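Local structure of Peptide:N-glycosidase F (Elizabethkingia meningoseptica, 3PMS) at residues 76-80 against 149-155. The protein catalyses the hydrolysis that releases asparagine-linked glycans from glycopeptides and glycoproteins. Numbering follows the deposited sequence.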
loop_
_atom_site.group_PDB
_atom_site.type_symbol
_atom_site.label_atom_id
_atom_site.label_comp_id
_atom_site.label_asym_id
_atom_site.label_seq_id
_atom_site.Cartn_x
_atom_site.Cartn_y
_atom_site.Cartn_z
ATOM N N GLY A 76 3.333 15.808 10.101
ATOM C CA GLY A 76 1.931 15.802 9.763
ATOM C C GLY A 76 1.570 15.000 8.524
ATOM O O GLY A 76 0.401 14.969 8.146
ATOM N N GLU A 77 2.551 14.380 7.865
ATOM C CA GLU A 77 2.295 13.692 6.598
ATOM C C GLU A 77 1.683 12.298 6.878
ATOM O O GLU A 77 2.101 11.605 7.796
ATOM C CB GLU A 77 3.589 13.482 5.791
ATOM C CG GLU A 77 3.382 13.041 4.394
ATOM C CD GLU A 77 4.663 13.047 3.557
ATOM O OE1 GLU A 77 4.527 12.946 2.325
ATOM O OE2 GLU A 77 5.778 13.151 4.112
ATOM N N TRP A 78 0.767 11.929 6.012
ATOM C CA TRP A 78 0.128 10.591 6.006
ATOM C C TRP A 78 1.008 9.660 5.201
ATOM O O TRP A 78 1.350 9.978 4.064
ATOM C CB TRP A 78 -1.260 10.660 5.429
ATOM C CG TRP A 78 -2.251 11.387 6.290
ATOM C CD1 TRP A 78 -2.845 12.557 5.979
ATOM C CD2 TRP A 78 -2.868 10.927 7.494
ATOM N NE1 TRP A 78 -3.816 12.852 6.913
ATOM C CE2 TRP A 78 -3.860 11.852 7.844
ATOM C CE3 TRP A 78 -2.688 9.808 8.318
ATOM C CZ2 TRP A 78 -4.630 11.713 9.014
ATOM C CZ3 TRP A 78 -3.501 9.620 9.417
ATOM C CH2 TRP A 78 -4.451 10.587 9.768
ATOM N N TYR A 79 1.299 8.490 5.780
ATOM C CA TYR A 79 2.046 7.410 5.107
ATOM C C TYR A 79 1.130 6.227 4.888
ATOM O O TYR A 79 0.588 5.652 5.847
ATOM C CB TYR A 79 3.202 6.946 5.958
ATOM C CG TYR A 79 4.348 7.916 6.229
ATOM C CD1 TYR A 79 5.339 7.470 7.034
ATOM C CD2 TYR A 79 4.363 9.243 5.830
ATOM C CE1 TYR A 79 6.465 8.281 7.349
ATOM C CE2 TYR A 79 5.456 10.050 6.169
ATOM C CZ TYR A 79 6.452 9.554 6.979
ATOM O OH TYR A 79 7.544 10.416 7.248
ATOM N N GLU A 80 1.088 5.771 3.648
ATOM C CA GLU A 80 0.243 4.595 3.332
ATOM C C GLU A 80 0.896 3.335 3.858
ATOM O O GLU A 80 1.996 2.977 3.408
ATOM C CB GLU A 80 0.033 4.495 1.812
ATOM C CG GLU A 80 -0.769 3.250 1.360
ATOM C CD GLU A 80 -0.845 3.102 -0.130
ATOM O OE1 GLU A 80 0.163 3.314 -0.843
ATOM O OE2 GLU A 80 -1.963 2.833 -0.589
ATOM N N VAL A 149 10.587 6.517 5.863
ATOM C CA VAL A 149 10.081 7.725 5.211
ATOM C C VAL A 149 9.628 7.388 3.781
ATOM O O VAL A 149 10.177 6.504 3.146
ATOM C CB VAL A 149 11.109 8.873 5.188
ATOM C CG1 VAL A 149 11.276 9.492 6.608
ATOM C CG2 VAL A 149 12.357 8.499 4.478
ATOM N N PRO A 150 8.645 8.114 3.262
ATOM C CA PRO A 150 8.249 7.930 1.885
ATOM C C PRO A 150 9.256 8.495 0.896
ATOM O O PRO A 150 9.810 9.600 1.079
ATOM C CB PRO A 150 6.929 8.709 1.771
ATOM C CG PRO A 150 6.991 9.726 2.837
ATOM C CD PRO A 150 7.687 8.969 3.968
ATOM N N VAL A 151 9.409 7.755 -0.177
ATOM C CA VAL A 151 10.142 8.207 -1.349
ATOM C C VAL A 151 9.190 8.841 -2.385
ATOM O O VAL A 151 9.350 10.001 -2.796
ATOM C CB VAL A 151 10.891 7.083 -1.958
ATOM C CG1 VAL A 151 11.697 7.551 -3.180
ATOM C CG2 VAL A 151 11.830 6.406 -0.924
ATOM N N VAL A 152 8.116 8.117 -2.721
ATOM C CA VAL A 152 7.017 8.681 -3.526
ATOM C C VAL A 152 5.690 8.200 -2.980
ATOM O O VAL A 152 5.577 7.059 -2.530
ATOM C CB VAL A 152 7.105 8.374 -5.040
ATOM C CG1 VAL A 152 8.408 8.963 -5.684
ATOM C CG2 VAL A 152 7.100 6.885 -5.299
ATOM N N GLN A 153 4.643 8.998 -3.108
ATOM C CA GLN A 153 3.277 8.558 -2.849
ATOM C C GLN A 153 2.335 9.247 -3.834
ATOM O O GLN A 153 2.088 10.472 -3.716
ATOM C CB GLN A 153 2.829 8.896 -1.474
ATOM C CG GLN A 153 3.532 8.112 -0.349
ATOM C CD GLN A 153 2.754 8.263 0.964
ATOM O OE1 GLN A 153 1.918 7.406 1.324
ATOM N NE2 GLN A 153 3.084 9.305 1.740
ATOM N N TYR A 154 1.904 8.485 -4.816
ATOM C CA TYR A 154 0.879 8.849 -5.778
ATOM C C TYR A 154 -0.252 7.840 -5.610
ATOM O O TYR A 154 -0.371 6.867 -6.363
ATOM C CB TYR A 154 1.497 8.926 -7.200
ATOM C CG TYR A 154 2.656 9.873 -7.320
ATOM C CD1 TYR A 154 2.577 11.203 -6.926
ATOM C CD2 TYR A 154 3.880 9.390 -7.524
ATOM C CE1 TYR A 154 3.746 12.056 -7.016
ATOM C CE2 TYR A 154 4.989 10.216 -7.729
ATOM C CZ TYR A 154 4.951 11.500 -7.387
ATOM O OH TYR A 154 6.208 12.188 -7.501
ATOM N N ASN A 155 -1.062 8.040 -4.536
ATOM C CA ASN A 155 -1.888 6.982 -3.984
ATOM C C ASN A 155 -3.150 7.392 -3.293
ATOM O O ASN A 155 -3.806 6.555 -2.651
ATOM C CB ASN A 155 -1.008 6.150 -3.029
ATOM C CG ASN A 155 -0.498 6.930 -1.847
ATOM O OD1 ASN A 155 -0.693 8.157 -1.735
ATOM N ND2 ASN A 155 0.197 6.233 -0.941
HETATM O O HOH W 1 4.838 11.274 0.495
#
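Q153 and E80 meet in a largely polar contact between two beta-sheets, where the start of strand 78-85 faces an outermost strand of another sheet, 145-163. The amide of Q153 bridges the backbone on both sides of Y79: NE2 donates to W78 O (3.0 Å) in the carbonyl plane, while OE1 accepts from E80 N (3.0 Å). With CG anti to the carbonyl carbon (chi1 -69°) and the chain extended beyond it, Q153 reaches across to strand 78-80, whose axis runs at 84° to that of 152-154. N155 ND2 also donates to Q153 OE1 (3.1 Å), arriving from the face opposite to E80 N; the two backbone bonds, with N155 as a second donor to OE1, hold the amide of Q153 in this rotation. These strands belong to the two jelly-roll sandwiches of PNGase F, and the contact lies at the interface between them; the chain turns a corner at V151, where V151 and V152 form a classic beta bulge opposite S300. N155 ND2 makes a further bond to E80 OE1 (2.9 Å), from above the carboxylate plane; R83 and S299 also bind this oxygen. Beside the amide, a water accepts from Q153 NE2 (2.9 Å). P150 supplies the apolar part: its CD sits over one face of the Y79 ring, 3.5 Å from the centroid, in a CH-pi contact, while Y79 OH bonds to N72.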